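Translation initiation factor eif-2b-like protein (Chaetomium thermophilum, PDB 4ZEO) probably serves as the delta regulatory subunit of eIF2B, the heterodecameric factor that exchanges guanine nucleotide on eIF2 during translation initiation. Local coordinates at residues H152-P157 / L209-E214; A167-K172 / E218-C223; D173-L178 / E393-D398; K187-Y192 / E248-L253; L200-V205 / F240-P245. All coordinates share one frame; numbering follows the deposited sequence.

Interaction 1 of 5, residues H152-P157 / L209-E214; sequences HKDVHP and LNPQIE
Q212 reaches out from helix 200-219 and hydrogen-bonds with both polar ends of its amide to the backbone of D154 and H156. Its CB leaves the helix with CG anti to the carbonyl carbon (chi1 -37°), and the chain bends again at chi2. On its way out the side chain packs on V159 of helix 157-168 and F185 of helix 174-191. The amide carbon CD comes 3.6 Å from H156 N. Beyond it the two ends part. OE1 accepts from H156 N at 2.8 Å, with a fairly straight N-H...O angle of 160° and the donor tilted modestly from the carbonyl plane. The same oxygen lies 3.3 Å from V155 CA and 3.6 Å from V155 CG1, placing both valine carbons against the amide oxygen. NE2 donates to D154 O at 2.9 Å, with the acceptor somewhat out of the amide plane, and it also bonds to V208 O one turn back in its own helix. Three bonds in all should fix the rotation of the amide.

The segment held in this way is the entry to helix 157-168. H152 to V155 form a type II' beta turn, and H156 is the N-cap, its ND1 accepting from A158 N while NE2 bonds to S191 OG. Beside the amide, the D154 and P211 side chains meet through their CB atoms, 3.8 Å apart, at the solvent-facing margin. V155 runs past Q212 in the opposite direction and packs on L160 and Y215.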
# COMPACT_ATOMS: atom_id res chain seq x y z
N HIS A 152 11.43 -10.13 23.18
CA HIS A 152 11.45 -9.04 24.15
C HIS A 152 12.67 -8.13 23.86
O HIS A 152 12.61 -7.29 22.96
CB HIS A 152 11.47 -9.61 25.58
CG HIS A 152 11.40 -8.58 26.66
ND1 HIS A 152 12.50 -7.86 27.09
CD2 HIS A 152 10.36 -8.15 27.42
CE1 HIS A 152 12.14 -7.04 28.06
NE2 HIS A 152 10.84 -7.20 28.28
N LYS A 153 13.77 -8.32 24.59
CA LYS A 153 14.97 -7.51 24.42
C LYS A 153 14.73 -6.02 24.60
O LYS A 153 14.27 -5.57 25.66
CB LYS A 153 15.60 -7.76 23.05
CG LYS A 153 15.68 -9.23 22.68
CD LYS A 153 16.85 -9.52 21.77
CE LYS A 153 16.79 -8.67 20.52
NZ LYS A 153 17.89 -9.04 19.60
N ASP A 154 15.07 -5.26 23.57
CA ASP A 154 14.88 -3.82 23.54
C ASP A 154 13.57 -3.46 22.82
O ASP A 154 13.24 -2.29 22.64
CB ASP A 154 16.04 -3.14 22.81
CG ASP A 154 17.21 -2.85 23.71
OD1 ASP A 154 16.99 -2.56 24.91
OD2 ASP A 154 18.35 -2.85 23.20
N VAL A 155 12.88 -4.48 22.34
CA VAL A 155 11.68 -4.27 21.56
C VAL A 155 10.53 -3.78 22.42
O VAL A 155 10.19 -4.39 23.43
CB VAL A 155 11.28 -5.57 20.83
CG1 VAL A 155 10.04 -5.36 19.97
CG2 VAL A 155 12.45 -6.04 19.96
N HIS A 156 9.92 -2.67 21.99
CA HIS A 156 8.75 -2.15 22.65
C HIS A 156 7.58 -3.13 22.45
O HIS A 156 7.43 -3.70 21.38
CB HIS A 156 8.42 -0.77 22.06
CG HIS A 156 7.39 -0.01 22.83
ND1 HIS A 156 6.04 -0.27 22.74
CD2 HIS A 156 7.52 1.00 23.73
CE1 HIS A 156 5.38 0.55 23.53
NE2 HIS A 156 6.26 1.34 24.14
N PRO A 157 6.73 -3.32 23.48
CA PRO A 157 5.63 -4.27 23.30
C PRO A 157 4.69 -3.95 22.12
O PRO A 157 4.20 -4.88 21.48
CB PRO A 157 4.89 -4.21 24.65
CG PRO A 157 5.33 -2.93 25.28
CD PRO A 157 6.76 -2.79 24.86
N LEU A 209 15.15 3.23 18.33
CA LEU A 209 14.44 3.01 17.07
C LEU A 209 14.96 1.83 16.27
O LEU A 209 14.17 1.00 15.80
CB LEU A 209 14.49 4.28 16.21
CG LEU A 209 13.86 4.09 14.83
CD1 LEU A 209 12.37 3.76 14.94
CD2 LEU A 209 14.08 5.33 13.93
N ASN A 210 16.27 1.75 16.11
CA ASN A 210 16.87 0.70 15.29
C ASN A 210 16.59 -0.72 15.80
O ASN A 210 16.36 -1.61 14.98
CB ASN A 210 18.40 0.93 15.15
CG ASN A 210 18.75 1.94 14.08
OD1 ASN A 210 17.86 2.54 13.46
ND2 ASN A 210 20.04 2.19 13.90
N PRO A 211 16.59 -0.96 17.13
CA PRO A 211 16.18 -2.30 17.57
C PRO A 211 14.75 -2.69 17.16
O PRO A 211 14.52 -3.87 16.88
CB PRO A 211 16.31 -2.22 19.09
CG PRO A 211 17.44 -1.26 19.27
CD PRO A 211 17.19 -0.20 18.24
N GLN A 212 13.82 -1.73 17.12
CA GLN A 212 12.46 -2.01 16.64
C GLN A 212 12.48 -2.38 15.15
O GLN A 212 11.83 -3.32 14.71
CB GLN A 212 11.52 -0.82 16.86
CG GLN A 212 11.74 -0.05 18.15
CD GLN A 212 11.62 -0.90 19.41
OE1 GLN A 212 10.86 -1.87 19.46
NE2 GLN A 212 12.42 -0.56 20.41
N ILE A 213 13.23 -1.63 14.35
CA ILE A 213 13.34 -1.90 12.93
C ILE A 213 13.95 -3.28 12.67
O ILE A 213 13.50 -4.03 11.81
CB ILE A 213 14.19 -0.83 12.23
CG1 ILE A 213 13.56 0.54 12.48
CG2 ILE A 213 14.31 -1.11 10.72
CD1 ILE A 213 14.32 1.68 11.87
N GLU A 214 14.98 -3.62 13.44
CA GLU A 214 15.65 -4.89 13.27
C GLU A 214 14.70 -6.03 13.60
O GLU A 214 14.70 -7.06 12.93
CB GLU A 214 16.89 -4.99 14.17
CG GLU A 214 18.13 -4.30 13.61
CD GLU A 214 19.32 -4.30 14.57
OE1 GLU A 214 20.02 -3.27 14.66
OE2 GLU A 214 19.57 -5.35 15.21

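Interaction 2 of 5, residues A167-K172 / E218-C223; sequences ATFALK and ECRPMC
A167 and F169 meet C219 and R220 where two helices of the N-terminal helical domain end side by side. Helix 157-168 closes in a Schellman motif, F169 taking positive phi with two bonds back into the last turn, while helix 200-219 ends as R220 leaves helical geometry for an extended backbone. The apolar contact is between the helix ends, A167 CB lying 3.9 Å from C219 CB. The same methyl also rests against the C219 carbonyl, 3.5 Å from C219 O.

The polar part belongs to R220. Its CG is anti to the backbone N (chi1 -173°), and the chain stays extended from CG to NE, which carries the guanidinium across to the backbone of the 171-172 loop. NH1 makes a weak, bent hydrogen bond to K172 O at 3.3 Å, and L171 O sits near the guanidinium plane at its edge. R177 of helix 174-191 approaches R220 with like charge and also donates to P221 O.

Against the aromatic ring the approach is oblique. The F169 and R220 planes are turned 43° from each other, and NH1 comes 3.8 Å from F169 CE1; K172 CG lies over the centre of one face of that ring.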
# COMPACT_ATOMS: atom_id res chain seq x y z
N ALA A 167 4.54 -11.40 10.72
CA ALA A 167 5.06 -12.76 10.58
C ALA A 167 3.96 -13.81 10.56
O ALA A 167 4.10 -14.87 9.95
CB ALA A 167 6.05 -13.04 11.68
N THR A 168 2.88 -13.55 11.30
CA THR A 168 1.70 -14.44 11.35
C THR A 168 0.94 -14.37 10.04
O THR A 168 0.15 -15.25 9.71
CB THR A 168 0.79 -14.04 12.52
OG1 THR A 168 1.48 -14.29 13.74
CG2 THR A 168 -0.52 -14.82 12.53
N PHE A 169 1.18 -13.29 9.31
CA PHE A 169 0.55 -13.02 8.03
C PHE A 169 -0.85 -12.46 8.26
O PHE A 169 -1.68 -12.44 7.36
CB PHE A 169 0.56 -14.26 7.14
CG PHE A 169 0.61 -13.95 5.69
CD1 PHE A 169 1.65 -13.18 5.19
CD2 PHE A 169 -0.34 -14.44 4.81
CE1 PHE A 169 1.72 -12.87 3.85
CE2 PHE A 169 -0.28 -14.15 3.45
CZ PHE A 169 0.76 -13.37 2.97
N ALA A 170 -1.11 -12.03 9.49
CA ALA A 170 -2.32 -11.30 9.84
C ALA A 170 -2.33 -9.92 9.17
O ALA A 170 -3.38 -9.43 8.74
CB ALA A 170 -2.45 -11.18 11.33
N LEU A 171 -1.17 -9.27 9.10
CA LEU A 171 -1.04 -8.03 8.34
C LEU A 171 -0.35 -8.32 7.02
O LEU A 171 0.83 -8.68 7.02
CB LEU A 171 -0.23 -6.98 9.08
CG LEU A 171 -0.78 -6.25 10.29
CD1 LEU A 171 0.38 -5.57 11.01
CD2 LEU A 171 -1.83 -5.26 9.84
N LYS A 172 -1.05 -8.13 5.90
CA LYS A 172 -0.47 -8.51 4.62
C LYS A 172 -0.01 -7.37 3.72
O LYS A 172 1.12 -7.37 3.28
CB LYS A 172 -1.45 -9.40 3.84
CG LYS A 172 -2.15 -10.42 4.68
CD LYS A 172 -2.98 -11.37 3.85
CE LYS A 172 -3.59 -12.46 4.75
NZ LYS A 172 -3.46 -13.84 4.19
N GLU A 218 13.17 -8.89 10.95
CA GLU A 218 13.28 -10.31 11.27
C GLU A 218 11.95 -11.02 11.06
O GLU A 218 11.94 -12.14 10.55
CB GLU A 218 13.79 -10.49 12.70
CG GLU A 218 15.32 -10.37 12.83
CD GLU A 218 15.81 -9.90 14.21
OE1 GLU A 218 15.06 -9.94 15.21
OE2 GLU A 218 16.99 -9.50 14.28
N CYS A 219 10.85 -10.38 11.45
CA CYS A 219 9.49 -10.91 11.28
C CYS A 219 9.12 -11.07 9.82
O CYS A 219 8.50 -12.05 9.43
CB CYS A 219 8.44 -10.02 11.95
SG CYS A 219 8.59 -9.93 13.73
N ARG A 220 9.45 -10.05 9.03
CA ARG A 220 9.25 -10.09 7.59
C ARG A 220 10.11 -9.03 6.93
O ARG A 220 10.25 -7.94 7.45
CB ARG A 220 7.77 -9.88 7.26
CG ARG A 220 7.44 -10.07 5.79
CD ARG A 220 5.97 -9.86 5.49
NE ARG A 220 5.76 -9.81 4.05
CZ ARG A 220 4.58 -9.62 3.46
NH1 ARG A 220 3.48 -9.48 4.19
NH2 ARG A 220 4.51 -9.58 2.14
N PRO A 221 10.65 -9.34 5.74
CA PRO A 221 11.36 -8.29 5.02
C PRO A 221 10.44 -7.09 4.82
O PRO A 221 9.26 -7.25 4.51
CB PRO A 221 11.71 -8.97 3.69
CG PRO A 221 11.87 -10.41 4.06
CD PRO A 221 10.76 -10.64 5.04
N MET A 222 10.96 -5.90 5.08
CA MET A 222 10.17 -4.68 5.03
C MET A 222 9.81 -4.27 3.61
O MET A 222 10.62 -4.39 2.69
CB MET A 222 10.91 -3.55 5.74
CG MET A 222 11.10 -3.76 7.22
SD MET A 222 11.63 -2.25 8.05
CE MET A 222 12.81 -1.63 6.86
N CYS A 223 8.59 -3.74 3.45
CA CYS A 223 8.14 -3.19 2.19
C CYS A 223 8.75 -1.78 1.96
O CYS A 223 9.32 -1.18 2.89
CB CYS A 223 6.60 -3.14 2.16
SG CYS A 223 5.81 -2.30 3.60

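Interaction 3 of 5, residues D173-L178 / E393-D398; sequences DSISRL and ETINFD
S174 turns its OG between the backbone N and the carbonyl carbon (chi1 54°), and N396 swings CG anti to its own carbonyl carbon (chi1 -72°), bringing S174 OG to 3.0 Å from N396 OD1. I175 lies next to this pair. The I175 and N396 side chains cross at about a right angle, I175 CD1 lying 3.5 Å from N396 ND2. CD1 of I175 also touches I395 CG2 at 3.9 Å, while its CG1 meets the carboxylate of E393 at 3.6 Å from OE2. That carboxylate approaches I175 from the opposite direction, and its charge is answered by a salt bridge from OE2 to R293. One turn further on, L178 CD2 reaches I395 CG1 at 3.7 Å.

The helix that presents these side chains starts just here: D173 is its N-cap, with OD2 accepting from S176 N and OD1 from S176 OG. Across the interface, T394 to N396 form a short 3-10 turn following strand 387-391 of the parallel, Rossmann-like sheet. The contact therefore joins the first turn of helix 174-191 to the alpha/beta domain, deep in the protein. Helix 246-277 adds I265 against I175 and A268 and I272 against E393; helix 224-239 contributes A229 beside L178 and A225 beside N396; R293 and L294 close in from helix 293-304; and N396 is joined by backbone hydrogen bonding to I362 of strand 361-362.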
# COMPACT_ATOMS: atom_id res chain seq x y z
N ASP A 173 -0.87 -6.41 3.44
CA ASP A 173 -0.49 -5.37 2.50
C ASP A 173 0.47 -4.34 3.10
O ASP A 173 0.54 -4.16 4.32
CB ASP A 173 -1.73 -4.68 1.93
CG ASP A 173 -2.54 -4.02 2.98
OD1 ASP A 173 -2.97 -4.72 3.93
OD2 ASP A 173 -2.75 -2.79 2.87
N SER A 174 1.23 -3.69 2.22
CA SER A 174 2.26 -2.75 2.61
C SER A 174 1.71 -1.53 3.35
O SER A 174 2.35 -1.01 4.26
CB SER A 174 3.04 -2.28 1.38
OG SER A 174 2.17 -1.78 0.40
N ILE A 175 0.53 -1.06 2.95
CA ILE A 175 -0.09 0.09 3.59
C ILE A 175 -0.56 -0.22 5.02
O ILE A 175 -0.32 0.58 5.92
CB ILE A 175 -1.23 0.62 2.72
CG1 ILE A 175 -0.62 1.20 1.46
CG2 ILE A 175 -2.01 1.70 3.40
CD1 ILE A 175 0.46 2.21 1.75
N SER A 176 -1.19 -1.38 5.22
CA SER A 176 -1.61 -1.82 6.56
C SER A 176 -0.39 -2.01 7.43
O SER A 176 -0.39 -1.66 8.61
CB SER A 176 -2.35 -3.16 6.52
OG SER A 176 -3.62 -3.05 5.95
N ARG A 177 0.64 -2.60 6.84
CA ARG A 177 1.86 -2.82 7.58
C ARG A 177 2.45 -1.47 8.00
O ARG A 177 2.84 -1.30 9.16
CB ARG A 177 2.85 -3.63 6.75
CG ARG A 177 2.46 -5.09 6.58
CD ARG A 177 3.37 -5.76 5.55
NE ARG A 177 4.73 -5.84 6.06
CZ ARG A 177 5.80 -6.17 5.33
NH1 ARG A 177 5.67 -6.45 4.04
NH2 ARG A 177 6.99 -6.22 5.91
N LEU A 178 2.46 -0.51 7.08
CA LEU A 178 3.05 0.80 7.36
C LEU A 178 2.30 1.53 8.50
O LEU A 178 2.93 2.04 9.44
CB LEU A 178 3.08 1.67 6.09
CG LEU A 178 3.52 3.13 6.29
CD1 LEU A 178 4.92 3.23 6.87
CD2 LEU A 178 3.44 3.93 5.01
N GLU A 393 -0.14 4.43 -3.79
CA GLU A 393 0.28 5.57 -2.97
C GLU A 393 1.76 5.84 -3.26
O GLU A 393 2.52 4.91 -3.50
CB GLU A 393 0.06 5.28 -1.47
CG GLU A 393 -1.38 5.00 -1.10
CD GLU A 393 -1.79 3.50 -1.21
OE1 GLU A 393 -1.10 2.70 -1.90
OE2 GLU A 393 -2.81 3.14 -0.59
N THR A 394 2.16 7.10 -3.18
CA THR A 394 3.53 7.49 -3.50
C THR A 394 4.53 6.84 -2.56
O THR A 394 5.66 6.57 -2.96
CB THR A 394 3.74 9.03 -3.43
OG1 THR A 394 3.42 9.51 -2.12
CG2 THR A 394 2.88 9.72 -4.43
N ILE A 395 4.11 6.58 -1.33
CA ILE A 395 4.98 6.00 -0.28
C ILE A 395 5.44 4.56 -0.65
O ILE A 395 6.42 4.06 -0.12
CB ILE A 395 4.24 6.00 1.11
CG1 ILE A 395 5.19 5.78 2.28
CG2 ILE A 395 3.12 4.95 1.16
CD1 ILE A 395 5.94 6.98 2.72
N ASN A 396 4.71 3.93 -1.57
CA ASN A 396 5.03 2.60 -2.07
C ASN A 396 6.09 2.63 -3.20
O ASN A 396 6.57 1.58 -3.61
CB ASN A 396 3.75 1.91 -2.57
CG ASN A 396 2.83 1.46 -1.43
OD1 ASN A 396 3.27 0.89 -0.44
ND2 ASN A 396 1.54 1.74 -1.57
N PHE A 397 6.42 3.81 -3.71
CA PHE A 397 7.45 3.94 -4.74
C PHE A 397 8.85 3.79 -4.17
O PHE A 397 9.13 4.21 -3.05
CB PHE A 397 7.37 5.29 -5.46
CG PHE A 397 6.25 5.39 -6.45
CD1 PHE A 397 4.94 5.21 -6.04
CD2 PHE A 397 6.50 5.73 -7.76
CE1 PHE A 397 3.89 5.31 -6.93
CE2 PHE A 397 5.46 5.85 -8.67
CZ PHE A 397 4.15 5.64 -8.25
N ASP A 398 9.72 3.19 -4.96
CA ASP A 398 11.12 3.16 -4.62
C ASP A 398 11.69 4.46 -5.15
O ASP A 398 11.87 4.62 -6.34
CB ASP A 398 11.81 1.95 -5.24
CG ASP A 398 13.24 1.80 -4.78
OD1 ASP A 398 14.05 1.20 -5.52
OD2 ASP A 398 13.56 2.27 -3.67

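Interaction 4 of 5, residues K187-Y192 / E248-L253; sequences KVIESY and EAKEGL
The planar peptide carbonyls of E190 and Y192 both receive K250 NZ, but from different directions, within a nearly antiparallel helix pair of the N-terminal helical domain. NZ stands above the E190 carbonyl plane, 44° out of it, at 2.9 Å from E190 O, whereas it lies in the plane of the Y192 carbonyl at 3.0 Å from Y192 O. The Y192 ring itself is occupied elsewhere: it packs edge-to-face with F204 of helix 200-219, and its OH bonds to H203 ND1.

The lysine thus binds carbonyls at the C-terminal end of helix 174-191, the short segments running at 169° with axes 9.8 Å apart. Carbonyls at this end carry the negative pole of the helix dipole, which probably favours the ammonium group there. K250 reaches them by bending at chi3 (-41°); its CD passes 3.3 Å from I189 O, to which NZ adds a weak third bond.

Next to this polar cluster the helices pack through I189, which also touches L254, I257 and F204. I189 and K250 slide past each other in opposite directions, with I189 CG2 near the base of the lysine, while the I189 and L253 side chains meet roughly perpendicular, I189 CD1 3.7 Å from L253 CB.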
# COMPACT_ATOMS: atom_id res chain seq x y z
N LYS A 187 3.86 5.01 19.82
CA LYS A 187 3.87 4.59 21.21
C LYS A 187 5.32 4.53 21.77
O LYS A 187 5.57 4.88 22.92
CB LYS A 187 3.19 3.23 21.33
CG LYS A 187 1.68 3.27 21.26
CD LYS A 187 1.10 1.89 21.49
CE LYS A 187 -0.36 1.78 21.07
NZ LYS A 187 -1.32 2.35 22.06
N VAL A 188 6.26 4.10 20.93
CA VAL A 188 7.67 4.02 21.32
C VAL A 188 8.19 5.40 21.71
O VAL A 188 8.84 5.56 22.74
CB VAL A 188 8.52 3.44 20.17
CG1 VAL A 188 10.00 3.55 20.48
CG2 VAL A 188 8.13 2.00 19.91
N ILE A 189 7.85 6.41 20.91
CA ILE A 189 8.24 7.78 21.18
C ILE A 189 7.60 8.30 22.47
O ILE A 189 8.28 8.94 23.28
CB ILE A 189 7.84 8.69 20.01
CG1 ILE A 189 8.64 8.30 18.77
CG2 ILE A 189 8.08 10.14 20.35
CD1 ILE A 189 8.16 8.99 17.52
N GLU A 190 6.32 7.98 22.68
CA GLU A 190 5.61 8.39 23.90
C GLU A 190 6.34 7.85 25.11
O GLU A 190 6.59 8.57 26.08
CB GLU A 190 4.15 7.90 23.90
CG GLU A 190 3.19 8.72 23.03
CD GLU A 190 1.74 8.20 23.04
OE1 GLU A 190 1.51 6.99 22.79
OE2 GLU A 190 0.83 9.01 23.33
N SER A 191 6.71 6.58 25.04
CA SER A 191 7.39 5.89 26.12
C SER A 191 8.80 6.40 26.34
O SER A 191 9.35 6.27 27.42
CB SER A 191 7.41 4.39 25.84
OG SER A 191 6.15 3.80 26.11
N TYR A 192 9.42 6.91 25.28
CA TYR A 192 10.84 7.23 25.31
C TYR A 192 11.23 8.26 26.38
O TYR A 192 10.62 9.32 26.51
CB TYR A 192 11.29 7.73 23.95
CG TYR A 192 12.75 8.06 23.91
CD1 TYR A 192 13.71 7.05 23.89
CD2 TYR A 192 13.19 9.38 23.91
CE1 TYR A 192 15.05 7.35 23.86
CE2 TYR A 192 14.54 9.69 23.87
CZ TYR A 192 15.46 8.66 23.85
OH TYR A 192 16.81 8.94 23.81
N GLU A 248 9.56 18.78 23.71
CA GLU A 248 9.33 19.49 22.45
C GLU A 248 9.70 18.65 21.24
O GLU A 248 9.04 18.72 20.21
CB GLU A 248 10.13 20.81 22.41
CG GLU A 248 10.31 21.40 21.00
CD GLU A 248 11.14 22.69 20.97
OE1 GLU A 248 11.20 23.42 21.99
OE2 GLU A 248 11.72 22.98 19.90
N ALA A 249 10.76 17.85 21.36
CA ALA A 249 11.14 16.92 20.30
C ALA A 249 10.12 15.81 20.14
O ALA A 249 9.73 15.45 19.02
CB ALA A 249 12.53 16.33 20.56
N LYS A 250 9.68 15.25 21.27
CA LYS A 250 8.73 14.16 21.22
C LYS A 250 7.42 14.63 20.59
O LYS A 250 6.87 13.95 19.72
CB LYS A 250 8.47 13.59 22.63
CG LYS A 250 9.71 12.95 23.21
CD LYS A 250 9.45 11.88 24.25
CE LYS A 250 8.35 12.19 25.19
NZ LYS A 250 8.14 11.00 26.05
N GLU A 251 6.96 15.81 20.98
CA GLU A 251 5.71 16.33 20.46
C GLU A 251 5.80 16.56 18.94
O GLU A 251 4.84 16.34 18.21
CB GLU A 251 5.30 17.59 21.20
CG GLU A 251 3.81 17.86 21.09
CD GLU A 251 2.97 16.71 21.64
OE1 GLU A 251 3.35 16.13 22.69
OE2 GLU A 251 1.94 16.36 21.02
N GLY A 252 6.95 17.04 18.49
CA GLY A 252 7.22 17.23 17.07
C GLY A 252 7.19 15.93 16.27
O GLY A 252 6.70 15.89 15.14
N LEU A 253 7.79 14.88 16.82
CA LEU A 253 7.79 13.58 16.17
C LEU A 253 6.36 13.01 16.11
O LEU A 253 5.97 12.40 15.12
CB LEU A 253 8.71 12.62 16.91
CG LEU A 253 10.21 12.79 16.68
CD1 LEU A 253 10.98 11.79 17.53
CD2 LEU A 253 10.57 12.62 15.21

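Interaction 5 of 5, residues L200-V205 / F240-P245; sequences LSRHFV and FDINTP
The loop joining helices 224-239 and 246-277 lies against the first turn of helix 200-219, with F240 and I242 set beside L200, S201 and R202. S201 is closest to the backbone of the loop. Its CB sits 3.7 Å from F240 O and 4.2 Å from F240 CB, and its OG, placed between the backbone N and the carbonyl carbon (chi1 64°), comes 3.4 Å from D241 C. That hydroxyl contacts the loop without bonding to it; its hydrogen-bond partner is S199 OG, immediately before the helix.

From D241 to T244 the loop folds into a type I beta turn, closed by T244 N donating to D241 O. The T244 side chain adds a nearly straight bond of its own, D241 N to T244 OG1 at 2.9 Å. The turn leads directly into the N-cap of helix 246-277 at P245, placing the connection between helices 224-239 and 246-277 beside the start of helix 200-219, at this tip of the helical domain.

Two side-chain pairs flank the serine. Toward the interior, L200 CD2 approaches the F240 ring obliquely, 4.0 Å from F240 CD2; the ring continues onto A249 and L253, while L200 also packs on V237 and Y192. At the surface R202, extended from CG to NE, presents one face of its guanidinium to I242. The isoleucine CD1 rests 3.5 Å above the plane and offset toward the rim, nearest to R202 NE. This is apolar contact with a flat cationic group, the two side chains meeting at a slant, and I242 also touches S199.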
# COMPACT_ATOMS: atom_id res chain seq x y z
N LEU A 200 18.04 13.11 22.72
CA LEU A 200 17.30 12.24 21.83
C LEU A 200 17.99 12.22 20.47
O LEU A 200 18.08 11.16 19.83
CB LEU A 200 15.85 12.74 21.70
CG LEU A 200 14.89 12.18 20.63
CD1 LEU A 200 13.46 12.30 21.14
CD2 LEU A 200 15.03 12.86 19.28
N SER A 201 18.50 13.38 20.05
CA SER A 201 19.14 13.55 18.74
C SER A 201 20.32 12.61 18.55
O SER A 201 20.71 12.32 17.44
CB SER A 201 19.61 14.99 18.53
OG SER A 201 20.61 15.36 19.45
N ARG A 202 20.97 12.25 19.65
CA ARG A 202 22.11 11.34 19.64
C ARG A 202 21.77 9.88 20.06
O ARG A 202 22.43 8.94 19.60
CB ARG A 202 23.24 11.94 20.49
CG ARG A 202 23.89 13.15 19.79
CD ARG A 202 25.31 13.48 20.30
NE ARG A 202 25.66 14.88 20.02
CZ ARG A 202 26.83 15.45 20.32
NH1 ARG A 202 27.79 14.75 20.91
NH2 ARG A 202 27.04 16.73 20.02
N HIS A 203 20.89 9.72 21.04
CA HIS A 203 20.54 8.41 21.62
C HIS A 203 19.43 7.60 20.90
O HIS A 203 19.52 6.38 20.77
CB HIS A 203 20.13 8.60 23.09
CG HIS A 203 19.80 7.33 23.80
ND1 HIS A 203 18.50 6.92 24.03
CD2 HIS A 203 20.60 6.39 24.35
CE1 HIS A 203 18.52 5.77 24.68
NE2 HIS A 203 19.78 5.43 24.89
N PHE A 204 18.38 8.28 20.49
CA PHE A 204 17.15 7.61 20.09
C PHE A 204 17.28 6.63 18.91
O PHE A 204 16.85 5.48 18.99
CB PHE A 204 16.07 8.67 19.79
CG PHE A 204 14.76 8.09 19.35
CD1 PHE A 204 13.92 7.45 20.27
CD2 PHE A 204 14.33 8.19 18.04
CE1 PHE A 204 12.70 6.88 19.86
CE2 PHE A 204 13.10 7.64 17.62
CZ PHE A 204 12.29 6.99 18.53
N VAL A 205 17.89 7.06 17.82
CA VAL A 205 17.96 6.20 16.64
C VAL A 205 18.81 4.94 16.88
O VAL A 205 18.32 3.83 16.69
CB VAL A 205 18.49 7.00 15.42
CG1 VAL A 205 18.79 6.09 14.23
CG2 VAL A 205 17.49 8.10 15.04
N PHE A 240 16.78 17.75 14.87
CA PHE A 240 16.98 18.08 16.27
C PHE A 240 18.46 18.18 16.67
O PHE A 240 19.33 17.61 16.00
CB PHE A 240 16.28 17.04 17.12
CG PHE A 240 14.80 17.01 16.92
CD1 PHE A 240 14.09 18.18 16.79
CD2 PHE A 240 14.13 15.82 16.78
CE1 PHE A 240 12.74 18.16 16.59
CE2 PHE A 240 12.76 15.79 16.58
CZ PHE A 240 12.07 16.97 16.47
N ASP A 241 18.74 18.95 17.72
CA ASP A 241 20.09 19.09 18.25
C ASP A 241 20.14 18.70 19.73
O ASP A 241 19.10 18.46 20.35
CB ASP A 241 20.63 20.52 18.03
CG ASP A 241 19.79 21.59 18.71
OD1 ASP A 241 19.48 22.61 18.05
OD2 ASP A 241 19.45 21.43 19.89
N ILE A 242 21.36 18.61 20.28
CA ILE A 242 21.55 18.28 21.69
C ILE A 242 20.83 19.28 22.61
O ILE A 242 20.37 18.92 23.69
CB ILE A 242 23.04 18.19 22.04
CG1 ILE A 242 23.22 17.23 23.21
CG2 ILE A 242 23.65 19.56 22.36
CD1 ILE A 242 24.27 16.18 22.95
N ASN A 243 20.74 20.54 22.17
CA ASN A 243 20.06 21.58 22.92
C ASN A 243 18.54 21.49 22.86
O ASN A 243 17.86 22.14 23.65
CB ASN A 243 20.51 22.96 22.45
CG ASN A 243 21.92 23.28 22.87
OD1 ASN A 243 22.88 22.65 22.44
ND2 ASN A 243 22.05 24.28 23.74
N THR A 244 18.00 20.77 21.88
CA THR A 244 16.55 20.59 21.80
C THR A 244 16.00 19.92 23.05
O THR A 244 16.57 18.93 23.51
CB THR A 244 16.13 19.72 20.58
OG1 THR A 244 16.68 20.25 19.38
CG2 THR A 244 14.61 19.70 20.46
N PRO A 245 14.94 20.49 23.65
CA PRO A 245 14.30 19.85 24.80
C PRO A 245 13.46 18.64 24.39
O PRO A 245 12.87 18.64 23.31
CB PRO A 245 13.43 20.97 25.37
CG PRO A 245 13.16 21.85 24.21
CD PRO A 245 14.42 21.85 23.41

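In the fold
Interactions 1, 2, 4 and 5 build the elongated helical domain, while interaction 3, whose centre lies about 4 Å from that of the chain, ties it to the Rossmann-like domain. Helix 200-219 runs through three of them: interaction 5 at its start, interaction 1 in the middle and interaction 2 at its end, the outer two centred about 30 Å apart. Helix 174-191 spans from interaction 3 to interaction 4, about 23 Å between centres. Packing joins neighbours: I213 CG2 to M222 SD (4.0 Å) between interactions 1 and 2, C223 SG to S174 CB (3.5 Å) between 2 and 3, and H156 CB to V188 CG2 (3.5 Å) between 1 and 4.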